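Local coordinates for deoxyhypusine synthase, putative (Entamoeba histolytica, PDB 7L9R), which probably acts as a deoxyhypusine synthase, an NAD-dependent transferase that would move the aminobutyl group of spermidine onto a lysine of the eIF5A precursor, at residues B[97-102]-B[125-130]; B[131-136]-B[198-203]; B[179-182]-B[186-189]; B[191-196]-B[220-225]. All blocks are in the same frame, centred on the assembly; numbering follows the deposited sequence.

Interaction 1: B[97-102]-B[125-130]; sequences MMTSGL and IETDIM
Thr127 and Asp128 of helix 124-130 meet Met98 and Thr99 of helix 95-99. The backbones come closest at the two threonines, whose CA atoms are 6.4 Å apart. The first shell is built round the methyl of Thr127: CG2 lies 3.6 Å from the carbonyl O of Met98 and 3.9 Å from OG1 of Thr99. That methyl stands anti to its own backbone N, while Thr127 OG1 sits beside the N and is hydrogen-bonded to the carbonyl of Gly123, one turn earlier. The hydroxyl is thus turned back along its own helix and the carbon branch faces the neighbour. On the adjoining side Met98, its chain bent at chi2 (-73°), brings CE 3.7 Å from Asp128 CB in one of its two deposited conformers, so this contact is less certain.

In the second shell, the carboxylate of Asp128 forms a salt bridge through OD1 with Arg103, and its two oxygens also accept from the backbone N atoms of Val206 and Ile207 at the start of helix 206-212. Met98 O has a polar partner of its own in Lys131 NZ. At the following turn, Ser100 OG gives a bond of 2.8 Å to Met97 O and takes one of 3.0 Å from Leu102 N, a capping bond that leads the chain into helix 102-111.

These two helices of the parallel alpha/beta domain therefore meet by methyl-to-oxygen and methyl-to-methylene packing, while the polar atoms find their hydrogen bonds elsewhere; the arginine and the two N-H groups would be expected to stabilise Asp128 as a carboxylate.

Interaction 2: B[131-136]-B[198-203]; sequences KCFGNM and ERLNDT
Cys132, in the loop after helix 124-130, projects toward Leu200 and Asp202 at a helix C-terminus of the parallel alpha/beta domain, one followed by a positive-phi residue. Helix 189-200 gives way to Asn201, the first residue to leave helical geometry, with a phi of 54°; the turn brings Asp202 round to the same neighbour that Leu200 touches. Cys132 has its SG beside the backbone N (chi1 -65°), and the sulfur meets two unlike groups: the methyl CD2 of Leu200, at 3.7 Å, and, roughly at a right angle to it, the Asp202 carboxylate, with CG 3.4 Å from SG.

Leu200 divides its two branches. While CD2 goes to the cysteine, CD1 approaches the Phe133 ring obliquely, 4.2 Å from CZ. The ring, whose CB leaves the backbone at a slant to the other segment, swings its far end nearer and also meets Trp169 of helix 160-179, with the planes at about 50°. The apolar part of this surface contact thus continues onto that helix.

Asp202 uses its two oxygens differently. OD1 is hydrogen-bonded to Thr204 OG1, within its own loop, and OD2 is directed toward the facing loop, 3.3 Å from Cys132 CB. A water there donates to both segments, lying 2.9 Å from Cys132 O and 2.5 Å from Asp202 OD2; the latter separation is unusually short and its exact length doubtful.

Interaction 3: B[179-182]-B[186-189]; sequences ECQD and PFTP
Phe187 reaches from the end of the loop between helices 160-179 and 189-200 to Gln181 and Asp182 near its start. Its path can be followed outward. At CB, the side chain leaves the backbone toward the other segment and rests beside Leu192 of the following helix. CG stands beside the backbone N and anti to the carbonyl carbon (chi1 -63°), a setting that directs the ring across the loop. Of the two CE atoms, CE1 packs against Met195, on the same helix as Leu192, whereas CE2 comes within 4.0 Å of Asp182 O. That carbonyl approaches the ring obliquely. The tip, CZ, meets the glutamine: it is 3.9 Å from Gln181 CB and 4.0 Å from Gln181 CG. CB lies near the ring plane, at its edge, so the aliphatic start of Gln181 abuts the rim of the phenyl group.

Beyond CG the glutamine bends at chi2 (83°) and its end leads away from the other segment. Its amide is turned 70° from the ring plane, so the two flat groups do not stack. The base of Phe187 is fixed by backbone hydrogen bonds with Met243 and Asp245. At the next residue, Thr188 OG1 caps the helix by bonding to Gln191 N, and Asp182 OD2 is held nearby by Ser184 OG.

The two ends of this surface loop thus touch by van der Waals contact at an aromatic edge, with 94 Å² buried in all; the polar bonds of the region hold each end separately and leave the ring as the bridge.

Interaction 4: B[191-196]-B[220-225]; sequences QLITMM and PALTDG
Leu222 supplies the apolar contact on one side: its CD2 methyl faces three side chains of helix 189-200. It lies 4.1 Å from Leu192 CD1, 4.4 Å from Met196 CE and 4.5 Å from Ile193 CG1, distances of ordinary van der Waals packing. Leu192, Ile193 and Met196 follow the i, i+1, i+4 spacing of one helix face. A chi1 of 177° stretches the Leu222 side chain away from the backbone N, and its axis runs at a slant to that of Leu192. Around this patch, Ile193 and Met196 also touch Ile125 of helix 124-130 and Ile207 of helix 206-212, and Leu192 meets Ile177 of helix 160-179.

Backbone hydrogen bonds form the second group, and they lie within each segment. Met196 N bonds to Leu192 O at 2.9 Å, keeping the helix face regular. In the other segment Asp224 N bonds to Ala221 O at 2.9 Å, part of the 3-10 turn that presents Leu222 after strand 216-218 and before Gly225 takes the N-cap of helix 226-237.

Since every touching side chain is buried and apolar, the contact depends on hydrophobic burial and shape, with directional bonding left to the backbones on each side.

In the fold
Interaction 4 is the buried contact of the set, and interaction 1 is partly buried; interactions 2 and 3 lie at the surface. Helix 189-200 serves both interaction 2, at its end, and interaction 4, along its face. Interaction 3 sits at its N-terminal end and touches interaction 4 where Pro189 packs on Leu222. Helix 124-130 reaches interaction 4 as well, while Lys131 joins interactions 1 and 2 by a hydrogen bond to Met98 O and a weak one to Thr99 O. The chemistry changes with depth: pure hydrocarbon and thioether packing inside, mixed methyl and carbonyl contacts at interaction 1, and, at the surface, a bridging water at interaction 2 and an aromatic edge against the start of a glutamine at interaction 3.

Interaction 1: B[97-102]-B[125-130]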
loop_
_atom_site.group_PDB
_atom_site.type_symbol
_atom_site.label_atom_id
_atom_site.label_comp_id
_atom_site.label_asym_id
_atom_site.label_seq_id
_atom_site.Cartn_x
_atom_site.Cartn_y
_atom_site.Cartn_z
ATOM N N MET B 97 15.912 -10.163 -0.126
ATOM C CA MET B 97 16.870 -9.956 -1.211
ATOM C C MET B 97 17.882 -11.093 -1.286
ATOM O O MET B 97 18.302 -11.484 -2.384
ATOM C CB MET B 97 17.613 -8.628 -1.054
ATOM C CG MET B 97 16.870 -7.541 -0.336
ATOM S SD MET B 97 16.120 -6.340 -1.427
ATOM C CE MET B 97 14.903 -7.321 -2.285
ATOM N N MET B 98 18.315 -11.611 -0.128
ATOM C CA MET B 98 19.272 -12.714 -0.122
ATOM C C MET B 98 18.698 -13.954 -0.792
ATOM O O MET B 98 19.447 -14.760 -1.366
ATOM C CB MET B 98 19.690 -13.042 1.310
ATOM C CG MET B 98 20.915 -12.295 1.799
ATOM S SD MET B 98 22.435 -12.906 1.047
ATOM C CE MET B 98 23.613 -12.496 2.327
ATOM N N THR B 99 17.375 -14.126 -0.725
ATOM C CA THR B 99 16.726 -15.262 -1.370
ATOM C C THR B 99 16.726 -15.119 -2.887
ATOM O O THR B 99 16.728 -16.125 -3.608
ATOM C CB THR B 99 15.303 -15.411 -0.831
ATOM O OG1 THR B 99 15.358 -15.627 0.590
ATOM C CG2 THR B 99 14.591 -16.579 -1.487
ATOM N N SER B 100 16.728 -13.890 -3.390
ATOM C CA SER B 100 16.776 -13.660 -4.821
ATOM C C SER B 100 18.212 -13.777 -5.323
ATOM O O SER B 100 19.157 -13.987 -4.554
ATOM C CB SER B 100 16.217 -12.283 -5.150
ATOM O OG SER B 100 17.206 -11.293 -4.927
ATOM N N GLY B 101 18.384 -13.591 -6.630
ATOM C CA GLY B 101 19.714 -13.575 -7.207
ATOM C C GLY B 101 20.574 -12.409 -6.769
ATOM O O GLY B 101 21.769 -12.396 -7.083
ATOM N N LEU B 102 19.995 -11.430 -6.065
ATOM C CA LEU B 102 20.783 -10.322 -5.538
ATOM C C LEU B 102 21.890 -10.791 -4.612
ATOM O O LEU B 102 22.883 -10.071 -4.436
ATOM C CB LEU B 102 19.902 -9.341 -4.776
ATOM C CG LEU B 102 19.081 -8.338 -5.577
ATOM C CD1 LEU B 102 18.277 -7.472 -4.604
ATOM C CD2 LEU B 102 19.980 -7.502 -6.449
ATOM N N ILE B 125 21.659 -14.377 6.740
ATOM C CA ILE B 125 22.904 -15.128 6.842
ATOM C C ILE B 125 22.664 -16.606 6.552
ATOM O O ILE B 125 23.457 -17.257 5.857
ATOM C CB ILE B 125 23.545 -14.906 8.229
ATOM C CG1 ILE B 125 23.798 -13.412 8.459
ATOM C CG2 ILE B 125 24.840 -15.685 8.362
ATOM C CD1 ILE B 125 24.570 -12.735 7.329
ATOM N N GLU B 126 21.568 -17.161 7.072
ATOM C CA GLU B 126 21.314 -18.586 6.885
ATOM C C GLU B 126 20.986 -18.905 5.431
ATOM O O GLU B 126 21.298 -20.001 4.951
ATOM C CB GLU B 126 20.185 -19.042 7.812
ATOM C CG GLU B 126 20.465 -18.793 9.288
ATOM C CD GLU B 126 19.888 -17.471 9.791
ATOM O OE1 GLU B 126 20.026 -16.446 9.085
ATOM O OE2 GLU B 126 19.305 -17.463 10.897
ATOM N N THR B 127 20.365 -17.960 4.722
ATOM C CA THR B 127 20.109 -18.137 3.295
ATOM C C THR B 127 21.412 -18.181 2.507
ATOM O O THR B 127 21.572 -19.019 1.611
ATOM C CB THR B 127 19.211 -17.007 2.795
ATOM O OG1 THR B 127 17.992 -17.026 3.539
ATOM C CG2 THR B 127 18.901 -17.141 1.304
ATOM N N ASP B 128 22.359 -17.297 2.843
ATOM C CA ASP B 128 23.652 -17.280 2.166
ATOM C C ASP B 128 24.382 -18.605 2.358
ATOM O O ASP B 128 24.943 -19.161 1.402
ATOM C CB ASP B 128 24.474 -16.103 2.695
ATOM C CG ASP B 128 25.796 -15.906 1.958
ATOM O OD1 ASP B 128 25.808 -15.928 0.704
ATOM O OD2 ASP B 128 26.824 -15.692 2.645
ATOM N N ILE B 129 24.337 -19.144 3.583
ATOM C CA ILE B 129 24.912 -20.455 3.879
ATOM C C ILE B 129 24.161 -21.551 3.131
ATOM O O ILE B 129 24.769 -22.445 2.530
ATOM C CB ILE B 129 24.891 -20.712 5.398
ATOM C CG1 ILE B 129 25.801 -19.731 6.136
ATOM C CG2 ILE B 129 25.259 -22.160 5.714
ATOM C CD1 ILE B 129 25.631 -19.766 7.647
ATOM N N MET B 130 22.827 -21.505 3.181
ATOM C CA MET B 130 22.004 -22.549 2.576
ATOM C C MET B 130 22.277 -22.681 1.082
ATOM O O MET B 130 22.331 -23.796 0.549
ATOM C CB MET B 130 20.527 -22.240 2.835
ATOM C CG MET B 130 19.558 -23.286 2.332
ATOM S SD MET B 130 17.836 -22.907 2.743
ATOM C CE MET B 130 17.985 -22.410 4.455
#

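Interaction 2: B[131-136]-B[198-203]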
loop_
_atom_site.group_PDB
_atom_site.type_symbol
_atom_site.label_atom_id
_atom_site.label_comp_id
_atom_site.label_asym_id
_atom_site.label_seq_id
_atom_site.Cartn_x
_atom_site.Cartn_y
_atom_site.Cartn_z
ATOM N N LYS B 131 22.476 -21.556 0.392
ATOM C CA LYS B 131 22.727 -21.594 -1.043
ATOM C C LYS B 131 24.070 -22.215 -1.401
ATOM O O LYS B 131 24.277 -22.545 -2.572
ATOM C CB LYS B 131 22.640 -20.187 -1.638
ATOM C CG LYS B 131 21.221 -19.661 -1.733
ATOM C CD LYS B 131 21.171 -18.291 -2.371
ATOM C CE LYS B 131 19.751 -17.959 -2.818
ATOM N NZ LYS B 131 19.653 -16.642 -3.515
ATOM N N CYS B 132 24.977 -22.399 -0.438
ATOM C CA CYS B 132 26.220 -23.105 -0.725
ATOM C C CYS B 132 26.036 -24.615 -0.783
ATOM O O CYS B 132 26.895 -25.308 -1.337
ATOM C CB CYS B 132 27.285 -22.770 0.323
ATOM S SG CYS B 132 27.821 -21.049 0.357
ATOM N N PHE B 133 24.944 -25.138 -0.228
ATOM C CA PHE B 133 24.717 -26.576 -0.164
ATOM C C PHE B 133 23.788 -27.089 -1.254
ATOM O O PHE B 133 23.960 -28.223 -1.716
ATOM C CB PHE B 133 24.137 -26.957 1.204
ATOM C CG PHE B 133 24.988 -26.515 2.365
ATOM C CD1 PHE B 133 26.373 -26.558 2.286
ATOM C CD2 PHE B 133 24.407 -26.047 3.528
ATOM C CE1 PHE B 133 27.162 -26.144 3.351
ATOM C CE2 PHE B 133 25.188 -25.637 4.599
ATOM C CZ PHE B 133 26.564 -25.682 4.512
ATOM N N GLY B 134 22.821 -26.284 -1.683
ATOM C CA GLY B 134 21.883 -26.696 -2.711
ATOM C C GLY B 134 21.186 -25.487 -3.288
ATOM O O GLY B 134 21.345 -24.361 -2.811
ATOM N N ASN B 135 20.397 -25.735 -4.326
ATOM C CA ASN B 135 19.700 -24.676 -5.044
ATOM C C ASN B 135 18.233 -24.679 -4.635
ATOM O O ASN B 135 17.546 -25.698 -4.771
ATOM C CB ASN B 135 19.858 -24.844 -6.556
ATOM C CG ASN B 135 21.300 -24.674 -7.010
ATOM O OD1 ASN B 135 21.790 -23.551 -7.157
ATOM N ND2 ASN B 135 21.989 -25.790 -7.228
ATOM N N MET B 136 17.764 -23.542 -4.127
ATOM C CA MET B 136 16.385 -23.394 -3.681
ATOM C C MET B 136 15.481 -23.121 -4.880
ATOM O O MET B 136 15.636 -22.103 -5.564
ATOM C CB MET B 136 16.295 -22.260 -2.662
ATOM C CG MET B 136 17.493 -22.199 -1.713
ATOM S SD MET B 136 17.419 -20.872 -0.486
ATOM C CE MET B 136 16.825 -19.504 -1.471
ATOM N N GLU B 198 34.336 -17.515 8.001
ATOM C CA GLU B 198 35.603 -18.238 7.989
ATOM C C GLU B 198 35.379 -19.742 8.001
ATOM O O GLU B 198 36.113 -20.490 7.348
ATOM C CB GLU B 198 36.466 -17.821 9.183
ATOM C CG GLU B 198 36.794 -16.335 9.216
ATOM C CD GLU B 198 37.412 -15.876 10.536
ATOM O OE1 GLU B 198 37.130 -16.489 11.595
ATOM O OE2 GLU B 198 38.194 -14.897 10.504
ATOM N N ARG B 199 34.378 -20.206 8.749
ATOM C CA ARG B 199 34.114 -21.638 8.821
ATOM C C ARG B 199 33.555 -22.163 7.504
ATOM O O ARG B 199 33.909 -23.263 7.068
ATOM C CB ARG B 199 33.147 -21.923 9.970
ATOM C CG ARG B 199 32.902 -23.391 10.239
ATOM C CD ARG B 199 31.745 -23.573 11.215
ATOM N NE ARG B 199 31.631 -24.960 11.646
ATOM C CZ ARG B 199 32.183 -25.446 12.748
ATOM N NH1 ARG B 199 32.880 -24.675 13.567
ATOM N NH2 ARG B 199 32.052 -26.742 13.022
ATOM N N LEU B 200 32.672 -21.393 6.866
ATOM C CA LEU B 200 32.035 -21.839 5.632
ATOM C C LEU B 200 33.051 -21.962 4.501
ATOM O O LEU B 200 33.073 -22.967 3.779
ATOM C CB LEU B 200 30.921 -20.867 5.250
ATOM C CG LEU B 200 30.085 -21.228 4.028
ATOM C CD1 LEU B 200 29.354 -22.545 4.265
ATOM C CD2 LEU B 200 29.112 -20.108 3.702
ATOM N N ASN B 201 33.899 -20.944 4.334
ATOM C CA ASN B 201 35.023 -20.981 3.402
ATOM C C ASN B 201 34.561 -21.351 1.994
ATOM O O ASN B 201 35.084 -22.267 1.357
ATOM C CB ASN B 201 36.099 -21.938 3.898
ATOM C CG ASN B 201 37.395 -21.809 3.129
ATOM O OD1 ASN B 201 37.755 -20.730 2.656
ATOM N ND2 ASN B 201 38.102 -22.921 2.989
ATOM N N ASP B 202 33.546 -20.629 1.524
ATOM C CA ASP B 202 32.941 -20.832 0.213
ATOM C C ASP B 202 32.977 -19.501 -0.521
ATOM O O ASP B 202 32.350 -18.535 -0.077
ATOM C CB ASP B 202 31.500 -21.334 0.354
ATOM C CG ASP B 202 30.914 -21.826 -0.955
ATOM O OD1 ASP B 202 30.998 -21.094 -1.970
ATOM O OD2 ASP B 202 30.363 -22.953 -0.960
ATOM N N THR B 203 33.693 -19.445 -1.647
ATOM C CA THR B 203 33.827 -18.164 -2.331
ATOM C C THR B 203 32.576 -17.757 -3.103
ATOM O O THR B 203 32.578 -16.680 -3.706
ATOM C CB THR B 203 35.024 -18.169 -3.293
ATOM O OG1 THR B 203 34.837 -19.167 -4.304
ATOM C CG2 THR B 203 36.325 -18.425 -2.536
HETATM O O HOH W 1 28.979 -23.964 -2.836
#

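Interaction 3: B[179-182]-B[186-189]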
loop_
_atom_site.group_PDB
_atom_site.type_symbol
_atom_site.label_atom_id
_atom_site.label_comp_id
_atom_site.label_asym_id
_atom_site.label_seq_id
_atom_site.Cartn_x
_atom_site.Cartn_y
_atom_site.Cartn_z
ATOM N N GLU B 179 32.636 -25.906 22.824
ATOM C CA GLU B 179 33.717 -26.830 23.160
ATOM C C GLU B 179 35.084 -26.153 23.111
ATOM O O GLU B 179 35.940 -26.413 23.964
ATOM C CB GLU B 179 33.684 -28.039 22.224
ATOM N N CYS B 180 35.312 -25.288 22.119
ATOM C CA CYS B 180 36.623 -24.679 21.899
ATOM C C CYS B 180 36.704 -23.244 22.415
ATOM O O CYS B 180 37.554 -22.935 23.256
ATOM C CB CYS B 180 36.969 -24.745 20.405
ATOM S SG CYS B 180 36.905 -26.425 19.725
ATOM N N GLN B 181 35.835 -22.360 21.926
ATOM C CA GLN B 181 35.824 -20.965 22.353
ATOM C C GLN B 181 35.360 -20.851 23.805
ATOM O O GLN B 181 34.707 -21.746 24.353
ATOM C CB GLN B 181 34.930 -20.114 21.450
ATOM C CG GLN B 181 35.674 -19.309 20.397
ATOM C CD GLN B 181 35.989 -20.123 19.159
ATOM O OE1 GLN B 181 35.612 -21.291 19.062
ATOM N NE2 GLN B 181 36.680 -19.508 18.203
ATOM N N ASP B 182 35.715 -19.734 24.436
ATOM C CA ASP B 182 35.308 -19.494 25.815
ATOM C C ASP B 182 33.896 -18.919 25.841
ATOM O O ASP B 182 33.629 -17.851 25.274
ATOM C CB ASP B 182 36.294 -18.552 26.504
ATOM C CG ASP B 182 35.853 -18.164 27.904
ATOM O OD1 ASP B 182 35.647 -19.069 28.742
ATOM O OD2 ASP B 182 35.719 -16.951 28.171
ATOM N N PRO B 186 29.872 -13.174 26.251
ATOM C CA PRO B 186 29.028 -13.255 25.053
ATOM C C PRO B 186 29.705 -12.751 23.789
ATOM O O PRO B 186 30.583 -11.885 23.816
ATOM C CB PRO B 186 27.828 -12.366 25.404
ATOM C CG PRO B 186 28.343 -11.432 26.447
ATOM C CD PRO B 186 29.357 -12.202 27.233
ATOM N N PHE B 187 29.290 -13.345 22.679
ATOM C CA PHE B 187 29.586 -12.960 21.309
ATOM C C PHE B 187 28.557 -11.949 20.803
ATOM O O PHE B 187 27.425 -11.889 21.286
ATOM C CB PHE B 187 29.589 -14.201 20.421
ATOM C CG PHE B 187 30.654 -15.187 20.779
ATOM C CD1 PHE B 187 31.953 -15.010 20.334
ATOM C CD2 PHE B 187 30.377 -16.246 21.630
ATOM C CE1 PHE B 187 32.949 -15.912 20.678
ATOM C CE2 PHE B 187 31.371 -17.145 21.991
ATOM C CZ PHE B 187 32.657 -16.978 21.511
ATOM N N THR B 188 28.958 -11.149 19.817
ATOM C CA THR B 188 27.987 -10.298 19.151
ATOM C C THR B 188 27.577 -10.925 17.830
ATOM O O THR B 188 28.250 -11.827 17.328
ATOM C CB THR B 188 28.558 -8.898 18.904
ATOM O OG1 THR B 188 29.485 -8.941 17.815
ATOM C CG2 THR B 188 29.258 -8.387 20.144
ATOM N N PRO B 189 26.460 -10.492 17.239
ATOM C CA PRO B 189 26.091 -11.041 15.923
ATOM C C PRO B 189 27.172 -10.867 14.869
ATOM O O PRO B 189 27.496 -11.829 14.159
ATOM C CB PRO B 189 24.814 -10.269 15.578
ATOM C CG PRO B 189 24.209 -9.981 16.905
ATOM C CD PRO B 189 25.362 -9.706 17.832
#

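Interaction 4: B[191-196]-B[220-225]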
loop_
_atom_site.group_PDB
_atom_site.type_symbol
_atom_site.label_atom_id
_atom_site.label_comp_id
_atom_site.label_asym_id
_atom_site.label_seq_id
_atom_site.Cartn_x
_atom_site.Cartn_y
_atom_site.Cartn_z
ATOM N N GLN B 191 30.351 -10.650 15.218
ATOM C CA GLN B 191 31.438 -11.587 15.485
ATOM C C GLN B 191 31.071 -13.005 15.066
ATOM O O GLN B 191 31.887 -13.708 14.462
ATOM C CB GLN B 191 31.812 -11.572 16.966
ATOM C CG GLN B 191 32.375 -10.267 17.473
ATOM C CD GLN B 191 32.527 -10.274 18.986
ATOM O OE1 GLN B 191 32.215 -11.270 19.651
ATOM N NE2 GLN B 191 33.010 -9.163 19.539
ATOM N N LEU B 192 29.851 -13.445 15.390
ATOM C CA LEU B 192 29.400 -14.772 14.981
ATOM C C LEU B 192 29.380 -14.903 13.468
ATOM O O LEU B 192 29.691 -15.969 12.922
ATOM C CB LEU B 192 28.008 -15.051 15.557
ATOM C CG LEU B 192 27.928 -15.202 17.082
ATOM C CD1 LEU B 192 26.490 -15.404 17.523
ATOM C CD2 LEU B 192 28.798 -16.359 17.555
ATOM N N ILE B 193 28.999 -13.831 12.773
ATOM C CA ILE B 193 28.899 -13.889 11.321
ATOM C C ILE B 193 30.288 -13.941 10.696
ATOM O O ILE B 193 30.497 -14.601 9.674
ATOM C CB ILE B 193 28.057 -12.711 10.804
ATOM C CG1 ILE B 193 26.612 -12.878 11.294
ATOM C CG2 ILE B 193 28.109 -12.645 9.268
ATOM C CD1 ILE B 193 25.724 -11.673 11.078
ATOM N N THR B 194 31.259 -13.250 11.299
ATOM C CA THR B 194 32.646 -13.379 10.862
ATOM C C THR B 194 33.122 -14.823 11.002
ATOM O O THR B 194 33.667 -15.407 10.055
ATOM C CB THR B 194 33.536 -12.434 11.673
ATOM O OG1 THR B 194 33.156 -11.077 11.407
ATOM C CG2 THR B 194 35.002 -12.623 11.313
ATOM N N MET B 195 32.897 -15.420 12.176
ATOM C CA MET B 195 33.314 -16.799 12.417
ATOM C C MET B 195 32.641 -17.766 11.450
ATOM O O MET B 195 33.275 -18.712 10.965
ATOM C CB MET B 195 33.012 -17.188 13.864
ATOM C CG MET B 195 33.932 -16.537 14.890
ATOM S SD MET B 195 33.304 -16.707 16.582
ATOM C CE MET B 195 34.305 -15.468 17.403
ATOM N N MET B 196 31.360 -17.540 11.152
ATOM C CA MET B 196 30.654 -18.401 10.206
ATOM C C MET B 196 31.240 -18.270 8.803
ATOM O O MET B 196 31.428 -19.274 8.102
ATOM C CB MET B 196 29.157 -18.063 10.209
ATOM C CG MET B 196 28.396 -18.637 11.406
ATOM S SD MET B 196 26.590 -18.412 11.414
ATOM C CE MET B 196 26.416 -16.730 12.019
ATOM N N PRO B 220 21.153 -7.429 14.146
ATOM C CA PRO B 220 20.648 -7.520 15.526
ATOM C C PRO B 220 19.612 -8.612 15.727
ATOM O O PRO B 220 19.518 -9.168 16.824
ATOM C CB PRO B 220 20.042 -6.127 15.763
ATOM C CG PRO B 220 20.725 -5.241 14.790
ATOM C CD PRO B 220 20.978 -6.082 13.575
ATOM N N ALA B 221 18.846 -8.960 14.697
ATOM C CA ALA B 221 17.819 -9.984 14.821
ATOM C C ALA B 221 18.309 -11.374 14.404
ATOM O O ALA B 221 17.483 -12.223 14.048
ATOM C CB ALA B 221 16.583 -9.583 14.013
ATOM N N LEU B 222 19.626 -11.621 14.450
ATOM C CA LEU B 222 20.177 -12.923 14.062
ATOM C C LEU B 222 19.477 -14.077 14.775
ATOM O O LEU B 222 19.169 -15.102 14.155
ATOM C CB LEU B 222 21.684 -12.965 14.346
ATOM C CG LEU B 222 22.444 -14.274 14.069
ATOM C CD1 LEU B 222 22.425 -14.634 12.582
ATOM C CD2 LEU B 222 23.890 -14.214 14.573
ATOM N N THR B 223 19.208 -13.932 16.074
ATOM C CA THR B 223 18.593 -15.018 16.831
ATOM C C THR B 223 17.091 -15.136 16.598
ATOM O O THR B 223 16.462 -16.026 17.179
ATOM C CB THR B 223 18.875 -14.863 18.336
ATOM O OG1 THR B 223 18.429 -13.580 18.794
ATOM C CG2 THR B 223 20.364 -15.023 18.634
ATOM N N ASP B 224 16.494 -14.270 15.784
ATOM C CA ASP B 224 15.080 -14.380 15.443
ATOM C C ASP B 224 14.849 -15.231 14.200
ATOM O O ASP B 224 13.697 -15.474 13.838
ATOM C CB ASP B 224 14.471 -12.982 15.242
ATOM C CG ASP B 224 12.953 -13.013 15.080
ATOM O OD1 ASP B 224 12.250 -13.421 16.033
ATOM O OD2 ASP B 224 12.461 -12.622 14.000
ATOM N N GLY B 225 15.913 -15.693 13.540
ATOM C CA GLY B 225 15.802 -16.518 12.366
ATOM C C GLY B 225 16.171 -17.963 12.628
ATOM O O GLY B 225 16.173 -18.441 13.772
#